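Local coordinates for protein chloromuconate cycloisomerase (Rhodococcus opacus, PDB 4M0X) that belongs to the enolase superfamily, pairing an alpha-plus-beta capping domain with a modified TIM-barrel domain that carries a bound manganese ion, at residues T11-P16 against E363-Y368; P76-R81 against Q91-L96; G292-G297 against M317-V322; D148-A153 against L181-C186. All blocks are in the same frame, centred on the assembly; numbering follows the deposited sequence.

Interaction 1: T11-P16 against E363-Y368; sequences TIVDLP and ERLRKY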
loop_
_atom_site.group_PDB
_atom_site.type_symbol
_atom_site.label_atom_id
_atom_site.label_comp_id
_atom_site.label_asym_id
_atom_site.label_seq_id
_atom_site.Cartn_x
_atom_site.Cartn_y
_atom_site.Cartn_z
ATOM N N THR A 11 -10.660 -1.862 49.241
ATOM C CA THR A 11 -11.314 -2.974 49.928
ATOM C C THR A 11 -12.041 -3.876 48.939
ATOM O O THR A 11 -12.921 -3.407 48.175
ATOM C CB THR A 11 -12.437 -2.467 50.843
ATOM O OG1 THR A 11 -11.922 -1.519 51.791
ATOM C CG2 THR A 11 -13.124 -3.631 51.539
ATOM N N ILE A 12 -11.704 -5.164 49.000
ATOM C CA ILE A 12 -12.290 -6.189 48.152
ATOM C C ILE A 12 -13.749 -6.483 48.617
ATOM O O ILE A 12 -13.990 -6.831 49.777
ATOM C CB ILE A 12 -11.355 -7.428 48.121
ATOM C CG1 ILE A 12 -9.968 -7.031 47.597
ATOM C CG2 ILE A 12 -11.894 -8.566 47.274
ATOM C CD1 ILE A 12 -8.862 -8.025 47.945
ATOM N N VAL A 13 -14.715 -6.301 47.715
ATOM C CA VAL A 13 -16.131 -6.509 48.033
ATOM C C VAL A 13 -16.768 -7.605 47.166
ATOM O O VAL A 13 -16.514 -7.691 45.951
ATOM C CB VAL A 13 -16.930 -5.216 47.802
ATOM C CG1 VAL A 13 -18.420 -5.456 48.078
ATOM C CG2 VAL A 13 -16.347 -4.073 48.595
ATOM N N ASP A 14 -17.589 -8.450 47.757
ATOM C CA ASP A 14 -18.231 -9.490 46.946
ATOM C C ASP A 14 -19.694 -9.186 46.979
ATOM O O ASP A 14 -20.246 -8.975 48.047
ATOM C CB ASP A 14 -18.004 -10.911 47.479
ATOM C CG ASP A 14 -16.532 -11.361 47.433
ATOM O OD1 ASP A 14 -15.848 -11.286 46.364
ATOM O OD2 ASP A 14 -16.073 -11.844 48.500
ATOM N N LEU A 15 -20.327 -9.154 45.821
ATOM C CA LEU A 15 -21.733 -8.755 45.754
ATOM C C LEU A 15 -22.629 -9.847 45.233
ATOM O O LEU A 15 -22.411 -10.375 44.138
ATOM C CB LEU A 15 -21.898 -7.478 44.908
ATOM C CG LEU A 15 -21.319 -6.217 45.554
ATOM C CD1 LEU A 15 -21.565 -5.009 44.677
ATOM C CD2 LEU A 15 -21.902 -5.994 46.949
ATOM N N PRO A 16 -23.652 -10.194 46.011
ATOM C CA PRO A 16 -24.624 -11.221 45.619
ATOM C C PRO A 16 -25.284 -10.872 44.285
ATOM O O PRO A 16 -25.736 -9.755 44.099
ATOM C CB PRO A 16 -25.638 -11.174 46.753
ATOM C CG PRO A 16 -25.589 -9.759 47.202
ATOM C CD PRO A 16 -24.111 -9.455 47.190
ATOM N N GLU A 363 -22.427 0.698 55.820
ATOM C CA GLU A 363 -22.854 -0.539 56.428
ATOM C C GLU A 363 -22.796 -1.654 55.399
ATOM O O GLU A 363 -22.261 -2.739 55.683
ATOM C CB GLU A 363 -24.255 -0.406 57.053
ATOM C CG GLU A 363 -24.861 -1.700 57.573
ATOM C CD GLU A 363 -23.990 -2.451 58.572
ATOM O OE1 GLU A 363 -22.995 -1.893 59.102
ATOM O OE2 GLU A 363 -24.324 -3.632 58.830
ATOM N N ARG A 364 -23.316 -1.383 54.201
ATOM C CA ARG A 364 -23.229 -2.364 53.111
ATOM C C ARG A 364 -21.781 -2.684 52.734
ATOM O O ARG A 364 -21.442 -3.848 52.493
ATOM C CB ARG A 364 -23.978 -1.868 51.891
ATOM C CG ARG A 364 -25.423 -2.235 51.870
ATOM C CD ARG A 364 -26.142 -1.106 51.195
ATOM N NE ARG A 364 -27.522 -1.045 51.638
ATOM C CZ ARG A 364 -28.540 -1.350 50.863
ATOM N NH1 ARG A 364 -28.302 -1.676 49.590
ATOM N NH2 ARG A 364 -29.780 -1.286 51.336
ATOM N N LEU A 365 -20.936 -1.656 52.671
ATOM C CA LEU A 365 -19.544 -1.881 52.384
ATOM C C LEU A 365 -18.974 -2.867 53.411
ATOM O O LEU A 365 -18.308 -3.848 53.044
ATOM C CB LEU A 365 -18.731 -0.580 52.363
ATOM C CG LEU A 365 -17.209 -0.841 52.332
ATOM C CD1 LEU A 365 -16.772 -1.609 51.088
ATOM C CD2 LEU A 365 -16.401 0.438 52.464
ATOM N N ARG A 366 -19.246 -2.617 54.689
ATOM C CA ARG A 366 -18.689 -3.443 55.753
ATOM C C ARG A 366 -19.238 -4.828 55.557
ATOM O O ARG A 366 -18.475 -5.774 55.523
ATOM C CB ARG A 366 -19.078 -2.896 57.123
ATOM C CG ARG A 366 -18.585 -3.715 58.296
ATOM C CD ARG A 366 -19.255 -3.273 59.585
ATOM N NE ARG A 366 -20.656 -3.695 59.662
ATOM C CZ ARG A 366 -21.079 -4.965 59.684
ATOM N NH1 ARG A 366 -20.213 -5.968 59.607
ATOM N NH2 ARG A 366 -22.379 -5.238 59.771
ATOM N N LYS A 367 -20.563 -4.907 55.363
ATOM C CA LYS A 367 -21.325 -6.166 55.278
ATOM C C LYS A 367 -20.813 -7.043 54.178
ATOM O O LYS A 367 -20.724 -8.254 54.367
ATOM C CB LYS A 367 -22.835 -5.927 55.072
ATOM C CG LYS A 367 -23.705 -7.143 55.358
ATOM C CD LYS A 367 -24.875 -7.317 54.389
ATOM C CE LYS A 367 -26.226 -6.939 54.980
ATOM N NZ LYS A 367 -27.289 -7.718 54.295
ATOM N N TYR A 368 -20.465 -6.440 53.040
ATOM C CA TYR A 368 -20.037 -7.221 51.896
ATOM C C TYR A 368 -18.546 -7.182 51.629
ATOM O O TYR A 368 -18.103 -7.710 50.606
ATOM C CB TYR A 368 -20.824 -6.862 50.641
ATOM C CG TYR A 368 -22.302 -7.174 50.699
ATOM C CD1 TYR A 368 -22.754 -8.493 50.725
ATOM C CD2 TYR A 368 -23.256 -6.145 50.719
ATOM C CE1 TYR A 368 -24.112 -8.788 50.762
ATOM C CE2 TYR A 368 -24.622 -6.419 50.756
ATOM C CZ TYR A 368 -25.056 -7.744 50.765
ATOM O OH TYR A 368 -26.423 -8.046 50.793
#

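Interaction 2: P76-R81 against Q91-L96; sequences PVIIGR and QSMDGL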
loop_
_atom_site.group_PDB
_atom_site.type_symbol
_atom_site.label_atom_id
_atom_site.label_comp_id
_atom_site.label_asym_id
_atom_site.label_seq_id
_atom_site.Cartn_x
_atom_site.Cartn_y
_atom_site.Cartn_z
ATOM N N PRO A 76 1.467 5.915 46.647
ATOM C CA PRO A 76 2.557 6.885 46.725
ATOM C C PRO A 76 2.474 8.102 45.821
ATOM O O PRO A 76 3.039 9.143 46.176
ATOM C CB PRO A 76 3.788 6.062 46.323
ATOM C CG PRO A 76 3.279 4.693 45.973
ATOM C CD PRO A 76 2.016 4.553 46.738
ATOM N N VAL A 77 1.826 8.010 44.666
ATOM C CA VAL A 77 1.592 9.255 43.933
ATOM C C VAL A 77 0.208 9.873 44.176
ATOM O O VAL A 77 -0.141 10.861 43.537
ATOM C CB VAL A 77 1.950 9.192 42.422
ATOM C CG1 VAL A 77 3.458 9.326 42.219
ATOM C CG2 VAL A 77 1.401 7.940 41.753
ATOM N N ILE A 78 -0.567 9.323 45.106
ATOM C CA ILE A 78 -1.905 9.867 45.392
ATOM C C ILE A 78 -2.024 10.484 46.792
ATOM O O ILE A 78 -2.566 11.590 46.948
ATOM C CB ILE A 78 -3.029 8.819 45.147
ATOM C CG1 ILE A 78 -2.887 8.164 43.749
ATOM C CG2 ILE A 78 -4.411 9.425 45.334
ATOM C CD1 ILE A 78 -3.041 9.098 42.565
ATOM N N ILE A 79 -1.536 9.785 47.813
ATOM C CA ILE A 79 -1.460 10.369 49.153
ATOM C C ILE A 79 -0.572 11.636 49.167
ATOM O O ILE A 79 0.601 11.601 48.769
ATOM C CB ILE A 79 -0.905 9.351 50.167
ATOM C CG1 ILE A 79 -1.550 7.961 49.995
ATOM C CG2 ILE A 79 -0.989 9.899 51.587
ATOM C CD1 ILE A 79 -2.905 7.750 50.646
ATOM N N GLY A 80 -1.144 12.752 49.611
ATOM C CA GLY A 80 -0.408 14.011 49.752
ATOM C C GLY A 80 -0.456 14.927 48.543
ATOM O O GLY A 80 0.119 16.034 48.568
ATOM N N ARG A 81 -1.136 14.457 47.490
ATOM C CA ARG A 81 -1.291 15.188 46.233
ATOM C C ARG A 81 -2.476 16.143 46.260
ATOM O O ARG A 81 -3.407 15.991 47.063
ATOM C CB ARG A 81 -1.434 14.199 45.075
ATOM C CG ARG A 81 -2.406 14.626 43.967
ATOM C CD ARG A 81 -2.326 13.856 42.629
ATOM N NE ARG A 81 -0.977 13.453 42.211
ATOM C CZ ARG A 81 -0.029 14.274 41.758
ATOM N NH1 ARG A 81 -0.281 15.583 41.655
ATOM N NH2 ARG A 81 1.173 13.776 41.409
ATOM N N GLN A 91 -0.627 10.612 34.968
ATOM C CA GLN A 91 0.689 10.431 34.368
ATOM C C GLN A 91 1.676 9.837 35.374
ATOM O O GLN A 91 2.516 9.017 35.015
ATOM C CB GLN A 91 1.220 11.721 33.781
ATOM C CG GLN A 91 2.517 11.526 33.015
ATOM C CD GLN A 91 2.930 12.755 32.230
ATOM O OE1 GLN A 91 2.121 13.662 31.995
ATOM N NE2 GLN A 91 4.197 12.792 31.808
ATOM N N SER A 92 1.558 10.240 36.635
ATOM C CA SER A 92 2.359 9.663 37.698
ATOM C C SER A 92 2.170 8.170 37.744
ATOM O O SER A 92 3.141 7.419 37.708
ATOM C CB SER A 92 1.968 10.264 39.029
ATOM O OG SER A 92 2.359 11.626 39.112
ATOM N N MET A 93 0.914 7.741 37.788
ATOM C CA MET A 93 0.602 6.314 37.887
ATOM C C MET A 93 1.211 5.506 36.727
ATOM O O MET A 93 1.776 4.403 36.928
ATOM C CB MET A 93 -0.902 6.105 38.020
ATOM C CG MET A 93 -1.503 6.542 39.364
ATOM S SD MET A 93 -3.282 6.163 39.430
ATOM C CE MET A 93 -4.017 7.483 38.458
ATOM N N ASP A 94 1.151 6.082 35.524
ATOM C CA ASP A 94 1.732 5.473 34.318
ATOM C C ASP A 94 3.225 5.343 34.442
ATOM O O ASP A 94 3.799 4.343 34.029
ATOM C CB ASP A 94 1.409 6.299 33.081
ATOM C CG ASP A 94 -0.050 6.187 32.655
ATOM O OD1 ASP A 94 -0.843 5.365 33.210
ATOM O OD2 ASP A 94 -0.394 6.949 31.736
ATOM N N GLY A 95 3.842 6.361 35.020
ATOM C CA GLY A 95 5.270 6.372 35.281
ATOM C C GLY A 95 5.751 5.310 36.247
ATOM O O GLY A 95 6.873 4.849 36.109
ATOM N N LEU A 96 4.920 4.912 37.214
ATOM C CA LEU A 96 5.288 3.805 38.143
ATOM C C LEU A 96 4.791 2.432 37.721
ATOM O O LEU A 96 5.469 1.437 37.967
ATOM C CB LEU A 96 4.817 4.041 39.592
ATOM C CG LEU A 96 5.137 5.382 40.230
ATOM C CD1 LEU A 96 4.705 5.399 41.681
ATOM C CD2 LEU A 96 6.620 5.702 40.077
#

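Interaction 3: G292-G297 against M317-V322; sequences GLACFG and MPDLSV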
loop_
_atom_site.group_PDB
_atom_site.type_symbol
_atom_site.label_atom_id
_atom_site.label_comp_id
_atom_site.label_asym_id
_atom_site.label_seq_id
_atom_site.Cartn_x
_atom_site.Cartn_y
_atom_site.Cartn_z
ATOM N N GLY A 292 -15.058 8.241 12.306
ATOM C CA GLY A 292 -16.352 7.858 11.783
ATOM C C GLY A 292 -16.832 6.475 12.162
ATOM O O GLY A 292 -17.727 5.932 11.499
ATOM N N LEU A 293 -16.233 5.914 13.211
ATOM C CA LEU A 293 -16.684 4.663 13.817
ATOM C C LEU A 293 -17.699 4.917 14.918
ATOM O O LEU A 293 -17.583 5.869 15.696
ATOM C CB LEU A 293 -15.508 3.891 14.409
ATOM C CG LEU A 293 -14.325 3.810 13.466
ATOM C CD1 LEU A 293 -13.062 3.211 14.088
ATOM C CD2 LEU A 293 -14.781 3.045 12.240
ATOM N N ALA A 294 -18.675 4.022 14.987
ATOM C CA ALA A 294 -19.705 4.026 16.025
ATOM C C ALA A 294 -19.195 3.648 17.422
ATOM O O ALA A 294 -18.128 3.052 17.576
ATOM C CB ALA A 294 -20.823 3.091 15.624
ATOM N N CYS A 295 -19.981 3.982 18.437
ATOM C CA CYS A 295 -19.658 3.611 19.803
ATOM C C CYS A 295 -20.777 2.830 20.442
ATOM O O CYS A 295 -21.971 2.922 20.058
ATOM C CB CYS A 295 -19.346 4.837 20.651
ATOM S SG CYS A 295 -17.730 5.582 20.346
ATOM N N PHE A 296 -20.362 2.062 21.430
ATOM C CA PHE A 296 -21.229 1.248 22.198
ATOM C C PHE A 296 -20.867 1.586 23.610
ATOM O O PHE A 296 -19.675 1.672 23.942
ATOM C CB PHE A 296 -20.888 -0.195 21.932
ATOM C CG PHE A 296 -21.807 -1.181 22.592
ATOM C CD1 PHE A 296 -23.199 -1.057 22.481
ATOM C CD2 PHE A 296 -21.286 -2.282 23.256
ATOM C CE1 PHE A 296 -24.044 -2.006 23.047
ATOM C CE2 PHE A 296 -22.122 -3.239 23.817
ATOM C CZ PHE A 296 -23.503 -3.103 23.721
ATOM N N GLY A 297 -21.891 1.806 24.431
ATOM C CA GLY A 297 -21.702 2.038 25.855
ATOM C C GLY A 297 -21.596 0.688 26.542
ATOM O O GLY A 297 -22.611 0.114 26.978
ATOM N N MET A 317 -21.439 11.534 25.744
ATOM C CA MET A 317 -20.853 11.126 24.466
ATOM C C MET A 317 -21.730 11.460 23.266
ATOM O O MET A 317 -22.961 11.366 23.351
ATOM C CB MET A 317 -20.586 9.640 24.506
ATOM C CG MET A 317 -19.224 9.304 25.054
ATOM S SD MET A 317 -19.078 7.532 25.358
ATOM C CE MET A 317 -19.164 6.793 23.738
ATOM N N PRO A 318 -21.096 11.855 22.142
ATOM C CA PRO A 318 -21.889 12.283 20.998
ATOM C C PRO A 318 -22.539 11.109 20.289
ATOM O O PRO A 318 -23.473 11.313 19.506
ATOM C CB PRO A 318 -20.859 12.956 20.087
ATOM C CG PRO A 318 -19.569 12.273 20.403
ATOM C CD PRO A 318 -19.640 11.961 21.880
ATOM N N ASP A 319 -22.063 9.893 20.558
ATOM C CA ASP A 319 -22.503 8.731 19.791
ATOM C C ASP A 319 -22.562 7.475 20.637
ATOM O O ASP A 319 -21.580 7.088 21.253
ATOM C CB ASP A 319 -21.589 8.507 18.572
ATOM C CG ASP A 319 -22.031 7.329 17.702
ATOM O OD1 ASP A 319 -21.722 6.163 18.020
ATOM O OD2 ASP A 319 -22.701 7.560 16.677
ATOM N N LEU A 320 -23.731 6.847 20.653
ATOM C CA LEU A 320 -23.872 5.498 21.172
ATOM C C LEU A 320 -24.825 4.805 20.243
ATOM O O LEU A 320 -25.875 4.345 20.677
ATOM C CB LEU A 320 -24.525 5.509 22.540
ATOM C CG LEU A 320 -24.006 6.184 23.784
ATOM C CD1 LEU A 320 -25.068 5.791 24.772
ATOM C CD2 LEU A 320 -22.645 5.681 24.261
ATOM N N SER A 321 -24.475 4.756 18.961
ATOM C CA SER A 321 -25.419 4.266 17.952
ATOM C C SER A 321 -25.568 2.762 18.042
ATOM O O SER A 321 -26.602 2.233 17.665
ATOM C CB SER A 321 -24.992 4.633 16.532
ATOM O OG SER A 321 -23.853 5.452 16.516
ATOM N N VAL A 322 -24.521 2.085 18.512
ATOM C CA VAL A 322 -24.559 0.658 18.726
ATOM C C VAL A 322 -25.383 0.361 19.980
ATOM O O VAL A 322 -25.794 -0.761 20.210
ATOM C CB VAL A 322 -23.122 0.084 18.861
ATOM C CG1 VAL A 322 -23.143 -1.398 19.191
ATOM C CG2 VAL A 322 -22.347 0.264 17.559
#

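Interaction 4: D148-A153 against L181-C186; sequences DLIDEA and LDVLEC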
loop_
_atom_site.group_PDB
_atom_site.type_symbol
_atom_site.label_atom_id
_atom_site.label_comp_id
_atom_site.label_asym_id
_atom_site.label_seq_id
_atom_site.Cartn_x
_atom_site.Cartn_y
_atom_site.Cartn_z
ATOM N N ASP A 148 -33.614 -21.953 28.738
ATOM C CA ASP A 148 -33.590 -20.860 29.696
ATOM C C ASP A 148 -33.709 -19.517 28.996
ATOM O O ASP A 148 -34.482 -18.664 29.434
ATOM C CB ASP A 148 -32.266 -20.875 30.486
ATOM C CG ASP A 148 -32.180 -22.003 31.523
ATOM O OD1 ASP A 148 -33.031 -22.921 31.531
ATOM O OD2 ASP A 148 -31.232 -21.961 32.343
ATOM N N LEU A 149 -32.945 -19.334 27.917
ATOM C CA LEU A 149 -32.872 -18.039 27.258
ATOM C C LEU A 149 -34.149 -17.667 26.501
ATOM O O LEU A 149 -34.507 -16.490 26.477
ATOM C CB LEU A 149 -31.629 -17.897 26.370
ATOM C CG LEU A 149 -30.226 -18.196 26.924
ATOM C CD1 LEU A 149 -29.246 -18.153 25.764
ATOM C CD2 LEU A 149 -29.758 -17.276 28.047
ATOM N N ILE A 150 -34.855 -18.635 25.908
ATOM C CA ILE A 150 -36.150 -18.306 25.283
ATOM C C ILE A 150 -37.188 -17.785 26.316
ATOM O O ILE A 150 -37.975 -16.861 26.039
ATOM C CB ILE A 150 -36.697 -19.443 24.392
ATOM C CG1 ILE A 150 -35.788 -19.628 23.160
ATOM C CG2 ILE A 150 -38.105 -19.108 23.920
ATOM C CD1 ILE A 150 -36.206 -20.722 22.186
ATOM N N ASP A 151 -37.154 -18.350 27.514
ATOM C CA ASP A 151 -37.981 -17.857 28.607
ATOM C C ASP A 151 -37.476 -16.505 29.158
ATOM O O ASP A 151 -38.257 -15.757 29.745
ATOM C CB ASP A 151 -38.118 -18.916 29.723
ATOM N N GLU A 152 -36.190 -16.185 28.974
ATOM C CA GLU A 152 -35.631 -14.896 29.455
ATOM C C GLU A 152 -35.833 -13.780 28.431
ATOM O O GLU A 152 -36.125 -12.633 28.796
ATOM C CB GLU A 152 -34.152 -15.006 29.865
ATOM C CG GLU A 152 -33.658 -13.834 30.724
ATOM C CD GLU A 152 -32.142 -13.785 30.933
ATOM O OE1 GLU A 152 -31.669 -13.724 32.079
ATOM O OE2 GLU A 152 -31.395 -13.788 29.949
ATOM N N ALA A 153 -35.703 -14.138 27.151
ATOM C CA ALA A 153 -35.859 -13.205 26.036
ATOM C C ALA A 153 -37.269 -12.689 26.028
ATOM O O ALA A 153 -37.494 -11.478 26.006
ATOM C CB ALA A 153 -35.561 -13.893 24.713
ATOM N N LEU A 181 -28.859 -19.561 17.362
ATOM C CA LEU A 181 -29.867 -19.535 16.306
ATOM C C LEU A 181 -31.206 -19.944 16.902
ATOM O O LEU A 181 -32.258 -19.472 16.461
ATOM C CB LEU A 181 -29.499 -20.459 15.136
ATOM C CG LEU A 181 -28.377 -20.083 14.148
ATOM C CD1 LEU A 181 -27.936 -21.316 13.383
ATOM C CD2 LEU A 181 -28.755 -18.988 13.171
ATOM N N ASP A 182 -31.156 -20.812 17.913
ATOM C CA ASP A 182 -32.365 -21.272 18.581
ATOM C C ASP A 182 -33.100 -20.112 19.184
ATOM O O ASP A 182 -34.269 -19.920 18.901
ATOM C CB ASP A 182 -32.046 -22.276 19.679
ATOM C CG ASP A 182 -32.154 -23.697 19.211
ATOM O OD1 ASP A 182 -31.919 -23.957 18.003
ATOM O OD2 ASP A 182 -32.476 -24.558 20.061
ATOM N N VAL A 183 -32.399 -19.332 20.001
ATOM C CA VAL A 183 -33.006 -18.221 20.727
ATOM C C VAL A 183 -33.467 -17.107 19.800
ATOM O O VAL A 183 -34.465 -16.454 20.068
ATOM C CB VAL A 183 -32.040 -17.636 21.749
ATOM C CG1 VAL A 183 -32.707 -16.486 22.479
ATOM C CG2 VAL A 183 -31.592 -18.713 22.726
ATOM N N LEU A 184 -32.744 -16.918 18.705
ATOM C CA LEU A 184 -33.080 -15.932 17.705
ATOM C C LEU A 184 -34.395 -16.237 17.001
ATOM O O LEU A 184 -34.946 -15.383 16.288
ATOM C CB LEU A 184 -31.964 -15.857 16.665
ATOM C CG LEU A 184 -30.685 -15.139 17.037
ATOM C CD1 LEU A 184 -29.506 -15.781 16.329
ATOM C CD2 LEU A 184 -30.839 -13.682 16.642
ATOM N N GLU A 185 -34.891 -17.455 17.173
ATOM C CA GLU A 185 -36.154 -17.826 16.548
ATOM C C GLU A 185 -37.302 -17.082 17.195
ATOM O O GLU A 185 -38.177 -16.578 16.489
ATOM C CB GLU A 185 -36.384 -19.322 16.605
ATOM C CG GLU A 185 -35.553 -20.045 15.573
ATOM C CD GLU A 185 -36.077 -21.426 15.260
ATOM O OE1 GLU A 185 -36.434 -22.155 16.221
ATOM O OE2 GLU A 185 -36.108 -21.778 14.051
ATOM N N CYS A 186 -37.260 -16.992 18.530
ATOM C CA CYS A 186 -38.245 -16.225 19.315
ATOM C C CYS A 186 -37.824 -14.746 19.600
ATOM O O CYS A 186 -38.238 -14.161 20.608
ATOM C CB CYS A 186 -38.641 -16.993 20.607
ATOM S SG CYS A 186 -39.242 -18.695 20.365
#

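Interaction 1: T11-P16 against E363-Y368
The phenol ring of Y368 has P16 across the contact on one face and its own neighbour K367 on the other. P16 presents CD to the ring in a CH-pi contact, 4.1 Å from the centroid and 29° off the normal, while K367 lays CD over the opposite face, offset toward the rim. L15 CD2 approaches the ring obliquely and also rests on Y368 CB at 3.9 Å. The hydroxyl of Y368 is tied to D334, which holds the far end of the ring. A chi1 of -64° turns the ring away from the carbonyl, leaving the C=O to meet the strand. That carbonyl is the acceptor for D14 N, which donates to Y368 O over 3.0 Å in a nearly straight bond. Toward T11 the contact is apolar. V13 divides its two methyls, CG1 packing on Y368 CB at 3.8 Å and CG2 on L365 CD1 at 3.5 Å, with T11 CG2 a looser neighbour of the same leucine methyl. The carboxylate of D14 turns to S32 and R370. Strand and helix axes pass 7.9 Å apart, almost perpendicular at 88°. The strand also pairs with strand 27-40, so the C-terminal helix docks beside the antiparallel sheet of the N-terminal domain, consistent with the enolase superfamily, whose capping domain draws on both chain ends.

Interaction 2: P76-R81 against Q91-L96
V77 meets S92 head-on, and apolar packing makes up most of the contact. CB, CG1 and CG2 of V77 all lie 3.6 Å from S92 CB. The two methyls straddle that carbon across the helix; CG2 also reaches M93 CG at 4.0 Å, and L96 CD1 is 4.2 Å from CG1. V77 thus rests among S92, M93 and L96 on the helix surface. Farther in, I78 CD1 lies 4.3 Å from M93 SD, and I107 of helix 101-118 packs on both residues. The arrangement is a helix-loop-helix connection of the N-terminal domain, in which the linker after helix 63-74 folds back on helix 86-96. Polar contacts line one side of this packing. R81, bent at chi3, folds back over its turn, and NE donates to V77 O, at the end of the short 3-10 segment, over 3.0 Å; its NH1 is hydrogen-bonded to T85 OG1. R81 NH2 comes within 3.4 Å of S92 OG, whose own bond goes to V88 O in the preceding helical turn. Among backbone bonds, R81 N to I78 O closes a type II beta turn, with G80 at positive phi in its third position.

Interaction 3: G292-G297 against M317-V322
C295, on the seventh parallel strand of the barrel, is held through both its N-H and its C=O, on one edge of the strand, by the loop from helix 304-316 to the short strand 323-324. Its amide N donates to D319 OD1 at 2.8 Å, nearly along the acceptor's C-O axis, and its carbonyl O accepts from V322 N at 3.1 Å, the donor tilted 24° from the carbonyl plane. D319 can reach the strand because its CG extends away from its own backbone N (chi1 -178°). The same OD1 also takes S321 N, which arrives from above the carboxylate plane on the face opposite to C295 N. This second bond makes an Asx turn, so one carboxylate oxygen both shapes the loop and anchors it to the strand. The first strand of a beta-alpha-beta crossover through helix 304-316 is thus bonded to the loop that leads into the second. V322 CG2 packs on A294 CB at 3.7 Å, and CG1 stands against CD1 of the F296 ring, the two side chains crossing at about a right angle. M317, bent at its thioether, brings CE to C295 CB at 3.7 Å, and L320 CD2 lies against G297, 4.0 Å from its N. L204 of a neighbouring subunit packs on both A294 and V322. Strand 294-297 is hydrogen-bonded to strand 267-270 on its other side. The F296 side chain lies about 7 Å from the manganese ion.

Interaction 4: D148-A153 against L181-C186
V183 is the bump of this contact, projecting into a hollow between L149, I150 and A153 on the facing helix, closed by A146 one turn earlier. The first segment is part of helix 146-159 and the second runs off the C-terminal part of helix 173-183, successive helices on the outside of the barrel domain, joined through strand 163-167. With chi1 at 180°, V183 points its two methyls to different walls of the hollow. CG2 presses on L149, 3.7 Å from its CB and 3.9 Å from its CD1, the two side chains crossing nearly perpendicularly. CG1 looks toward A153 CB at 4.5 Å, a looser contact. I150 forms another wall and reaches beyond it. Its CG1 sits 4.0 Å from V183 CA, and its extended chain (chi2 180°) carries CD1 on to within 3.9 Å of D182 O. V183 thus fills the hollow of helix 146-159, and I150 lies over the backbone of the other segment at D182 and V183. No hydrogen bond joins the segments. F141 of strand 134-141 touches L149 and A153 from the barrel side, so the buried part of the interface continues into the sheet. D182 pairs with R178 of its own helix. At the outer margin, the other branch of I150, its CG2, rests on C186 SG at 3.8 Å.

In the fold
The four contacts are separate, no two of them touching. Interaction 1 spans nearly the whole chain, joining strand 5-17 to the C-terminal helix, and the other three are nested inside it in the order 2, 4, 3. Interactions 1 and 2 both involve the N-terminal domain, with centres about 27 Å apart. Interactions 4 and 3 belong to the barrel, also about 27 Å between centres, one among its early outer helices and the other at its last strands near the manganese ion. Interactions 2 and 4 are farthest apart, about 48 Å between centres, on opposite sides of the chain's centre. Interactions 2, 3 and 4 are thus each local to one domain, while interaction 1 brings the chain's end back to its beginning.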